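Local coordinates for putative 2OG-Fe(II) oxygenase family protein (Caulobacter crescentus CB15, PDB 3OOX), which probably acts as an iron(II)- and 2-oxoglutarate-dependent oxygenase, with a predicted activity that forms ethylene from 2-oxoglutarate and oxidises L-arginine, at residues A[109-114]-A[271-276]. Residues are numbered along the deposited sequence; the frame is centred on the assembly and turned at random.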
loop_
_atom_site.group_PDB
_atom_site.type_symbol
_atom_site.label_atom_id
_atom_site.label_comp_id
_atom_site.label_asym_id
_atom_site.label_seq_id
_atom_site.Cartn_x
_atom_site.Cartn_y
_atom_site.Cartn_z
ATOM N N HIS A 109 24.193 -6.015 -4.215
ATOM C CA HIS A 109 23.588 -4.843 -3.567
ATOM C C HIS A 109 23.774 -4.894 -2.036
ATOM O O HIS A 109 23.605 -5.975 -1.431
ATOM C CB HIS A 109 22.113 -4.760 -3.909
ATOM C CG HIS A 109 21.525 -3.422 -3.686
ATOM N ND1 HIS A 109 21.280 -2.914 -2.429
ATOM C CD2 HIS A 109 21.145 -2.463 -4.570
ATOM C CE1 HIS A 109 20.784 -1.698 -2.546
ATOM N NE2 HIS A 109 20.698 -1.395 -3.842
ATOM N N ARG A 110 24.052 -3.743 -1.439
ATOM C CA ARG A 110 24.313 -3.604 -0.008
ATOM C C ARG A 110 23.105 -3.981 0.854
ATOM O O ARG A 110 23.278 -4.288 2.031
ATOM C CB ARG A 110 24.742 -2.187 0.347
ATOM C CG ARG A 110 23.666 -1.137 0.206
ATOM C CD ARG A 110 24.227 0.301 0.153
ATOM N NE ARG A 110 23.203 1.307 0.202
ATOM C CZ ARG A 110 22.451 1.710 -0.810
ATOM N NH1 ARG A 110 22.662 1.194 -2.021
ATOM N NH2 ARG A 110 21.506 2.661 -0.643
ATOM N N PHE A 111 21.890 -3.927 0.291
ATOM C CA PHE A 111 20.680 -4.265 1.056
ATOM C C PHE A 111 20.374 -5.758 1.088
ATOM O O PHE A 111 19.463 -6.183 1.814
ATOM C CB PHE A 111 19.422 -3.528 0.543
ATOM C CG PHE A 111 19.434 -2.031 0.688
ATOM C CD1 PHE A 111 20.322 -1.342 1.529
ATOM C CD2 PHE A 111 18.483 -1.313 -0.007
ATOM C CE1 PHE A 111 20.233 0.030 1.621
ATOM C CE2 PHE A 111 18.391 0.023 0.072
ATOM C CZ PHE A 111 19.257 0.720 0.890
ATOM N N ARG A 112 21.113 -6.583 0.339
ATOM C CA ARG A 112 20.803 -7.988 0.292
ATOM C C ARG A 112 20.900 -8.671 1.670
ATOM O O ARG A 112 20.194 -9.654 1.911
ATOM C CB ARG A 112 21.685 -8.705 -0.720
ATOM C CG ARG A 112 21.284 -8.407 -2.144
ATOM C CD ARG A 112 22.205 -9.068 -3.186
ATOM N NE ARG A 112 21.403 -9.183 -4.378
ATOM C CZ ARG A 112 20.532 -10.169 -4.594
ATOM N NH1 ARG A 112 20.468 -11.208 -3.764
ATOM N NH2 ARG A 112 19.757 -10.134 -5.664
ATOM N N ALA A 113 21.753 -8.174 2.555
ATOM C CA ALA A 113 21.880 -8.782 3.882
ATOM C C ALA A 113 20.604 -8.704 4.718
ATOM O O ALA A 113 20.420 -9.519 5.632
ATOM C CB ALA A 113 23.043 -8.164 4.634
ATOM N N HIS A 114 19.697 -7.764 4.418
ATOM C CA HIS A 114 18.452 -7.669 5.185
ATOM C C HIS A 114 17.181 -7.700 4.327
ATOM O O HIS A 114 16.076 -7.760 4.876
ATOM C CB HIS A 114 18.423 -6.443 6.082
ATOM C CG HIS A 114 18.191 -5.158 5.334
ATOM N ND1 HIS A 114 19.216 -4.508 4.666
ATOM C CD2 HIS A 114 17.085 -4.397 5.162
ATOM C CE1 HIS A 114 18.736 -3.413 4.104
ATOM N NE2 HIS A 114 17.452 -3.325 4.378
ATOM N N PHE A 271 10.539 3.859 2.015
ATOM C CA PHE A 271 11.805 4.526 1.832
ATOM C C PHE A 271 12.943 3.453 1.703
ATOM O O PHE A 271 12.844 2.308 2.123
ATOM C CB PHE A 271 12.147 5.400 3.046
ATOM C CG PHE A 271 11.314 6.632 3.196
ATOM C CD1 PHE A 271 11.151 7.518 2.155
ATOM C CD2 PHE A 271 10.756 6.972 4.429
ATOM C CE1 PHE A 271 10.396 8.664 2.292
ATOM C CE2 PHE A 271 10.046 8.165 4.579
ATOM C CZ PHE A 271 9.833 8.994 3.500
ATOM N N ALA A 272 14.066 3.892 1.142
ATOM C CA ALA A 272 15.328 3.189 1.244
ATOM C C ALA A 272 15.677 2.868 2.703
ATOM O O ALA A 272 15.528 3.703 3.598
ATOM C CB ALA A 272 16.427 4.062 0.630
ATOM N N SER A 273 16.151 1.656 2.921
ATOM C CA SER A 273 16.466 1.146 4.258
ATOM C C SER A 273 17.412 2.035 5.056
ATOM O O SER A 273 17.228 2.243 6.247
ATOM C CB SER A 273 17.095 -0.227 4.153
ATOM O OG SER A 273 16.158 -1.136 3.665
ATOM N N ASP A 274 18.408 2.579 4.362
ATOM C CA ASP A 274 19.380 3.470 4.960
ATOM C C ASP A 274 19.047 4.965 4.962
ATOM O O ASP A 274 19.901 5.799 5.338
ATOM C CB ASP A 274 20.778 3.215 4.334
ATOM C CG ASP A 274 20.833 3.427 2.817
ATOM O OD1 ASP A 274 19.800 3.815 2.237
ATOM O OD2 ASP A 274 21.953 3.268 2.219
ATOM N N TYR A 275 17.826 5.325 4.560
ATOM C CA TYR A 275 17.390 6.714 4.560
ATOM C C TYR A 275 17.138 7.145 6.005
ATOM O O TYR A 275 16.355 6.513 6.724
ATOM C CB TYR A 275 16.117 6.895 3.756
ATOM C CG TYR A 275 15.568 8.297 3.825
ATOM C CD1 TYR A 275 16.288 9.359 3.335
ATOM C CD2 TYR A 275 14.300 8.557 4.341
ATOM C CE1 TYR A 275 15.802 10.635 3.378
ATOM C CE2 TYR A 275 13.794 9.823 4.372
ATOM C CZ TYR A 275 14.539 10.868 3.888
ATOM O OH TYR A 275 14.028 12.159 3.927
ATOM N N GLU A 276 17.824 8.205 6.440
ATOM C CA GLU A 276 17.605 8.758 7.762
ATOM C C GLU A 276 16.384 9.679 7.698
ATOM O O GLU A 276 16.333 10.688 6.947
ATOM C CB GLU A 276 18.822 9.547 8.264
ATOM C CG GLU A 276 18.534 10.207 9.604
ATOM C CD GLU A 276 19.719 11.004 10.169
ATOM O OE1 GLU A 276 19.942 12.122 9.689
ATOM O OE2 GLU A 276 20.384 10.511 11.080
#
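Asp274 OD2 is gripped twice by Arg110, whose guanidinium comes side-on and spends both of its facing N-H groups on this one oxygen: NE lies 3.1 Å from OD2, and NH2 lies 3.0 Å from the same atom. The oxygen sits almost in the guanidinium plane, yet both nitrogens reach it from one face of the carboxylate, NH2 on the syn side and NE from higher above, with the two planes 35° apart. An extended arginine chain from CG to NE carries the charge across to the aspartate at the protein surface.

The Phe111 ring lies against the guanidinium, its CD1 over one face near the rim, and bridges the two loops. Phe111 CZ meets Asp274 OD1 at 3.4 Å, at the ring edge, the carboxylate plane standing 83° to the ring. Ser273 CB rests over one face, a CH-pi contact 4.1 Å from the centroid of the Phe111 ring, while His109 CE1 lies over the opposite face. Ala272 CB meets the edge at CZ. A leucine in place of Phe111 would probably leave Ser273 CB without an aromatic face and open a gap beside His109 and Asp274.

His114 closes the far side: NE2 and Ser273 OG are 2.6 Å apart, a short, fairly straight bond with the hydroxyl in the imidazole plane. A chi1 of 75° sets the imidazole between the two arms of its own main chain, with NE2 the ring atom that faces the serine. His109 ND1 accepts from Phe111 N at 3.0 Å, and its NE2 is hydrogen-bonded to Asp166 OD2.

The arrangement is a loop-to-loop junction: the loop between strand 97-101 and helix 127-152 docks on the type I beta turn Ala272-Tyr275, which follows strand 262-269 of the large sheet in the double-stranded beta-helix (jelly-roll) core usual in 2OG-Fe(II) oxygenases.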